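Local coordinates for protein proline dehydrogenase (PDB 3HAZ) that probably oxidises proline to glutamate in two steps, pairing an FAD-dependent proline dehydrogenase with an NAD-dependent aldehyde dehydrogenase in one chain, at residues A[563-575]-A[671-683]. Residues are numbered along the deposited sequence; the frame is centred on the assembly and turned at random.
Sequences FAGWSRTPAGIRA and TAALMAGNSVVAK. With NAD (nicotinamide-adenine-dinucleotide), chain D.
Arg574 grips a single backbone oxygen at a helix end side-on: NE and NH2 each lie 2.9 Å from Met675 O, which sits at the edge of the guanidinium plane. A bend at chi3 (-66°) turns the group onto this carbonyl, with Ala571 CA over one face and Gly677 CA 3.8 Å from the other. The case illustrates how carbonyls in the last turn of a helix, where backbone donors run short, can take bonds from side chains of neighbouring helices. One residue earlier, Leu674 O accepts from Trp566 NE1 at 2.8 Å, while Gly677 N reaches it from the opposite face of the carbonyl plane. The indole, its CG anti to the backbone N (chi1 -178°), takes Arg574 CD against one face and brings CD1 close to Asn678 O. Gly677 adopts positive phi (101°), and its oxygen lies 3.3 Å from Ser567 CA and 3.4 Å from Phe563 CE1. Met675 points its CB away, yet its bent chain returns CE to Ala571 O and sets it 3.9 Å from Ala575 CB. Replacing Arg574 with leucine would probably leave Met675 O without both of its side-chain donors. Ser679 OG meets Phe563 CB but bonds to Ala559 O, and strand 679-683 runs on to Lys683, whose NZ donates to NAD O2B at 2.8 Å. Here two helices of the aldehyde dehydrogenase region clasp a Schellman motif, the glycine turn linking helix 664-675 to a strand of the NAD-binding sheet.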
loop_
_atom_site.group_PDB
_atom_site.type_symbol
_atom_site.label_atom_id
_atom_site.label_comp_id
_atom_site.label_asym_id
_atom_site.label_seq_id
_atom_site.Cartn_x
_atom_site.Cartn_y
_atom_site.Cartn_z
ATOM N N PHE A 563 23.963 -38.642 -10.060
ATOM C CA PHE A 563 22.819 -38.107 -9.328
ATOM C C PHE A 563 23.237 -37.216 -8.160
ATOM O O PHE A 563 22.663 -36.149 -7.961
ATOM C CB PHE A 563 21.910 -39.245 -8.844
ATOM C CG PHE A 563 20.948 -38.839 -7.752
ATOM C CD1 PHE A 563 19.870 -38.010 -8.025
ATOM C CD2 PHE A 563 21.115 -39.303 -6.456
ATOM C CE1 PHE A 563 18.986 -37.637 -7.023
ATOM C CE2 PHE A 563 20.234 -38.940 -5.449
ATOM C CZ PHE A 563 19.163 -38.103 -5.737
ATOM N N ALA A 564 24.239 -37.654 -7.399
ATOM C CA ALA A 564 24.724 -36.901 -6.235
ATOM C C ALA A 564 25.051 -35.438 -6.548
ATOM O O ALA A 564 24.592 -34.525 -5.857
ATOM C CB ALA A 564 25.946 -37.597 -5.616
ATOM N N GLY A 565 25.854 -35.218 -7.584
ATOM C CA GLY A 565 26.213 -33.869 -7.987
ATOM C C GLY A 565 25.081 -33.063 -8.622
ATOM O O GLY A 565 24.943 -31.864 -8.366
ATOM N N TRP A 566 24.272 -33.700 -9.466
ATOM C CA TRP A 566 23.188 -32.975 -10.125
ATOM C C TRP A 566 22.139 -32.546 -9.113
ATOM O O TRP A 566 21.699 -31.400 -9.110
ATOM C CB TRP A 566 22.536 -33.809 -11.233
ATOM C CG TRP A 566 21.458 -33.069 -11.961
ATOM C CD1 TRP A 566 20.140 -33.418 -12.053
ATOM C CD2 TRP A 566 21.598 -31.839 -12.687
ATOM N NE1 TRP A 566 19.455 -32.485 -12.795
ATOM C CE2 TRP A 566 20.327 -31.510 -13.199
ATOM C CE3 TRP A 566 22.675 -30.990 -12.956
ATOM C CZ2 TRP A 566 20.104 -30.368 -13.968
ATOM C CZ3 TRP A 566 22.454 -29.856 -13.717
ATOM C CH2 TRP A 566 21.178 -29.557 -14.218
ATOM N N SER A 567 21.753 -33.471 -8.243
ATOM C CA SER A 567 20.745 -33.184 -7.236
ATOM C C SER A 567 21.164 -32.007 -6.360
ATOM O O SER A 567 20.316 -31.264 -5.872
ATOM C CB SER A 567 20.502 -34.409 -6.359
ATOM O OG SER A 567 21.622 -34.647 -5.524
ATOM N N ARG A 568 22.471 -31.846 -6.162
ATOM C CA ARG A 568 22.993 -30.798 -5.290
ATOM C C ARG A 568 23.354 -29.521 -6.049
ATOM O O ARG A 568 23.767 -28.525 -5.447
ATOM C CB ARG A 568 24.201 -31.310 -4.498
ATOM C CG ARG A 568 23.838 -32.329 -3.431
ATOM C CD ARG A 568 25.068 -33.045 -2.885
ATOM N NE ARG A 568 24.708 -33.979 -1.820
ATOM C CZ ARG A 568 24.134 -35.163 -2.019
ATOM N NH1 ARG A 568 23.839 -35.940 -0.986
ATOM N NH2 ARG A 568 23.853 -35.572 -3.251
ATOM N N THR A 569 23.211 -29.550 -7.369
ATOM C CA THR A 569 23.339 -28.326 -8.155
ATOM C C THR A 569 22.171 -27.377 -7.850
ATOM O O THR A 569 21.014 -27.791 -7.857
ATOM C CB THR A 569 23.406 -28.647 -9.656
ATOM O OG1 THR A 569 24.567 -29.449 -9.909
ATOM C CG2 THR A 569 23.476 -27.367 -10.486
ATOM N N PRO A 570 22.472 -26.102 -7.555
ATOM C CA PRO A 570 21.422 -25.118 -7.241
ATOM C C PRO A 570 20.295 -25.085 -8.282
ATOM O O PRO A 570 20.560 -25.181 -9.483
ATOM C CB PRO A 570 22.179 -23.788 -7.236
ATOM C CG PRO A 570 23.591 -24.172 -6.831
ATOM C CD PRO A 570 23.831 -25.542 -7.416
ATOM N N ALA A 571 19.055 -24.941 -7.817
ATOM C CA ALA A 571 17.889 -24.949 -8.700
ATOM C C ALA A 571 17.972 -23.893 -9.805
ATOM O O ALA A 571 17.570 -24.142 -10.944
ATOM C CB ALA A 571 16.605 -24.784 -7.894
ATOM N N GLY A 572 18.496 -22.720 -9.470
ATOM C CA GLY A 572 18.642 -21.652 -10.447
ATOM C C GLY A 572 19.545 -22.060 -11.597
ATOM O O GLY A 572 19.325 -21.675 -12.749
ATOM N N ILE A 573 20.564 -22.852 -11.285
ATOM C CA ILE A 573 21.487 -23.333 -12.306
ATOM C C ILE A 573 20.836 -24.414 -13.178
ATOM O O ILE A 573 21.050 -24.454 -14.391
ATOM C CB ILE A 573 22.810 -23.836 -11.686
ATOM C CG1 ILE A 573 23.530 -22.678 -10.984
ATOM C CG2 ILE A 573 23.711 -24.455 -12.750
ATOM C CD1 ILE A 573 24.847 -23.071 -10.338
ATOM N N ARG A 574 20.032 -25.281 -12.566
ATOM C CA ARG A 574 19.297 -26.277 -13.340
ATOM C C ARG A 574 18.289 -25.577 -14.257
ATOM O O ARG A 574 18.171 -25.909 -15.438
ATOM C CB ARG A 574 18.589 -27.287 -12.429
ATOM C CG ARG A 574 19.474 -27.873 -11.332
ATOM C CD ARG A 574 18.942 -29.204 -10.807
ATOM N NE ARG A 574 17.662 -29.076 -10.113
ATOM C CZ ARG A 574 17.520 -29.019 -8.789
ATOM N NH1 ARG A 574 18.580 -29.070 -7.999
ATOM N NH2 ARG A 574 16.310 -28.910 -8.251
ATOM N N ALA A 575 17.582 -24.592 -13.710
ATOM C CA ALA A 575 16.593 -23.833 -14.473
ATOM C C ALA A 575 17.237 -23.115 -15.653
ATOM O O ALA A 575 16.671 -23.051 -16.753
ATOM C CB ALA A 575 15.875 -22.835 -13.565
ATOM N N THR A 671 13.229 -33.045 -19.054
ATOM C CA THR A 671 13.549 -31.794 -18.373
ATOM C C THR A 671 12.817 -31.658 -17.038
ATOM O O THR A 671 13.324 -31.034 -16.115
ATOM C CB THR A 671 13.255 -30.554 -19.248
ATOM O OG1 THR A 671 11.866 -30.528 -19.606
ATOM C CG2 THR A 671 14.115 -30.562 -20.511
ATOM N N ALA A 672 11.630 -32.242 -16.931
ATOM C CA ALA A 672 10.922 -32.238 -15.655
ATOM C C ALA A 672 11.731 -32.990 -14.601
ATOM O O ALA A 672 11.978 -32.469 -13.516
ATOM C CB ALA A 672 9.553 -32.856 -15.800
ATOM N N ALA A 673 12.127 -34.218 -14.932
ATOM C CA ALA A 673 12.922 -35.061 -14.037
ATOM C C ALA A 673 14.234 -34.376 -13.667
ATOM O O ALA A 673 14.601 -34.303 -12.491
ATOM C CB ALA A 673 13.192 -36.418 -14.693
ATOM N N LEU A 674 14.933 -33.873 -14.679
ATOM C CA LEU A 674 16.159 -33.110 -14.477
ATOM C C LEU A 674 15.945 -31.892 -13.583
ATOM O O LEU A 674 16.739 -31.634 -12.665
ATOM C CB LEU A 674 16.735 -32.663 -15.822
ATOM C CG LEU A 674 17.388 -33.727 -16.700
ATOM C CD1 LEU A 674 17.668 -33.157 -18.088
ATOM C CD2 LEU A 674 18.669 -34.281 -16.052
ATOM N N MET A 675 14.879 -31.138 -13.842
ATOM C CA MET A 675 14.625 -29.923 -13.067
ATOM C C MET A 675 14.426 -30.243 -11.587
ATOM O O MET A 675 14.839 -29.475 -10.714
ATOM C CB MET A 675 13.428 -29.136 -13.615
ATOM C CG MET A 675 13.199 -27.808 -12.897
ATOM S SD MET A 675 14.538 -26.615 -13.171
ATOM C CE MET A 675 14.766 -26.010 -11.498
ATOM N N ALA A 676 13.805 -31.383 -11.308
ATOM C CA ALA A 676 13.538 -31.790 -9.931
ATOM C C ALA A 676 14.794 -32.277 -9.206
ATOM O O ALA A 676 14.762 -32.527 -8.001
ATOM C CB ALA A 676 12.467 -32.855 -9.896
ATOM N N GLY A 677 15.892 -32.416 -9.944
ATOM C CA GLY A 677 17.162 -32.793 -9.351
ATOM C C GLY A 677 17.513 -34.260 -9.534
ATOM O O GLY A 677 18.402 -34.782 -8.867
ATOM N N ASN A 678 16.803 -34.932 -10.432
ATOM C CA ASN A 678 17.095 -36.323 -10.758
ATOM C C ASN A 678 18.042 -36.433 -11.937
ATOM O O ASN A 678 18.045 -35.575 -12.819
ATOM C CB ASN A 678 15.808 -37.048 -11.135
ATOM C CG ASN A 678 14.757 -36.960 -10.063
ATOM O OD1 ASN A 678 14.821 -37.678 -9.069
ATOM N ND2 ASN A 678 13.763 -36.086 -10.265
ATOM N N SER A 679 18.843 -37.492 -11.962
ATOM C CA SER A 679 19.521 -37.859 -13.197
ATOM C C SER A 679 18.536 -38.692 -14.013
ATOM O O SER A 679 17.544 -39.197 -13.475
ATOM C CB SER A 679 20.819 -38.627 -12.920
ATOM O OG SER A 679 20.567 -39.814 -12.195
ATOM N N VAL A 680 18.787 -38.822 -15.308
ATOM C CA VAL A 680 17.831 -39.486 -16.178
ATOM C C VAL A 680 18.472 -40.456 -17.168
ATOM O O VAL A 680 19.507 -40.161 -17.772
ATOM C CB VAL A 680 16.990 -38.450 -16.960
ATOM C CG1 VAL A 680 15.953 -39.143 -17.825
ATOM C CG2 VAL A 680 16.324 -37.478 -15.998
ATOM N N VAL A 681 17.855 -41.624 -17.308
ATOM C CA VAL A 681 18.118 -42.501 -18.438
ATOM C C VAL A 681 16.863 -42.506 -19.305
ATOM O O VAL A 681 15.786 -42.903 -18.853
ATOM C CB VAL A 681 18.482 -43.935 -17.998
ATOM C CG1 VAL A 681 18.632 -44.840 -19.217
ATOM C CG2 VAL A 681 19.772 -43.929 -17.175
ATOM N N ALA A 682 17.002 -42.040 -20.541
ATOM C CA ALA A 682 15.863 -41.877 -21.439
ATOM C C ALA A 682 15.893 -42.894 -22.572
ATOM O O ALA A 682 16.918 -43.061 -23.237
ATOM C CB ALA A 682 15.848 -40.462 -22.012
ATOM N N LYS A 683 14.772 -43.577 -22.788
ATOM C CA LYS A 683 14.641 -44.470 -23.937
ATOM C C LYS A 683 13.502 -44.009 -24.833
ATOM O O LYS A 683 12.334 -44.066 -24.444
ATOM C CB LYS A 683 14.413 -45.924 -23.513
ATOM C CG LYS A 683 14.591 -46.911 -24.670
ATOM C CD LYS A 683 13.656 -48.099 -24.567
ATOM C CE LYS A 683 12.266 -47.760 -25.072
ATOM N NZ LYS A 683 12.126 -47.913 -26.554
HETATM P PA NAD D . 3.703 -47.928 -26.690
HETATM O O1A NAD D . 2.981 -48.537 -25.349
HETATM O O2A NAD D . 3.530 -48.861 -27.815
HETATM O O5B NAD D . 5.325 -47.742 -26.342
HETATM C C5B NAD D . 5.824 -46.441 -26.061
HETATM C C4B NAD D . 7.199 -46.504 -25.377
HETATM O O4B NAD D . 7.342 -47.556 -24.349
HETATM C C3B NAD D . 8.417 -46.818 -26.338
HETATM O O3B NAD D . 9.560 -46.020 -26.300
HETATM C C2B NAD D . 8.523 -48.334 -26.199
HETATM O O2B NAD D . 9.559 -49.031 -26.856
HETATM C C1B NAD D . 8.360 -48.470 -24.748
HETATM N N9A NAD D . 7.984 -49.841 -24.373
HETATM C C8A NAD D . 7.328 -50.755 -25.132
HETATM N N7A NAD D . 7.175 -51.941 -24.354
HETATM C C5A NAD D . 7.763 -51.712 -23.089
HETATM C C6A NAD D . 7.897 -52.517 -21.964
HETATM N N6A NAD D . 7.365 -53.870 -21.978
HETATM N N1A NAD D . 8.519 -52.040 -20.855
HETATM C C2A NAD D . 9.023 -50.750 -20.846
HETATM N N3A NAD D . 8.893 -49.956 -21.953
HETATM C C4A NAD D . 8.262 -50.440 -23.078
HETATM O O3 NAD D . 3.087 -46.411 -27.056
HETATM P PN NAD D . 3.355 -45.753 -28.570
HETATM O O1N NAD D . 2.923 -46.867 -29.731
HETATM O O2N NAD D . 4.767 -45.392 -28.713
HETATM O O5D NAD D . 2.424 -44.382 -28.765
HETATM C C5D NAD D . 1.015 -44.501 -28.903
HETATM C C4D NAD D . 0.280 -44.488 -27.545
HETATM O O4D NAD D . 0.795 -43.535 -26.518
HETATM C C3D NAD D . -1.298 -44.306 -27.485
HETATM O O3D NAD D . -2.084 -45.303 -26.878
HETATM C C2D NAD D . -1.380 -42.859 -26.950
HETATM O O2D NAD D . -2.626 -42.247 -26.678
HETATM C C1D NAD D . -0.305 -42.862 -25.941
HETATM N N1N NAD D . 0.075 -41.469 -25.671
HETATM C C2N NAD D . -0.533 -40.785 -24.602
HETATM C C3N NAD D . -0.174 -39.395 -24.338
HETATM C C7N NAD D . -0.831 -38.652 -23.162
HETATM O O7N NAD D . -0.394 -37.611 -22.820
HETATM N N7N NAD D . -1.884 -39.288 -22.396
HETATM C C4N NAD D . 0.822 -38.710 -25.199
HETATM C C5N NAD D . 1.427 -39.392 -26.258
HETATM C C6N NAD D . 1.067 -40.802 -26.527
HETATM O O HOH W 1 15.443 -30.556 -5.851
#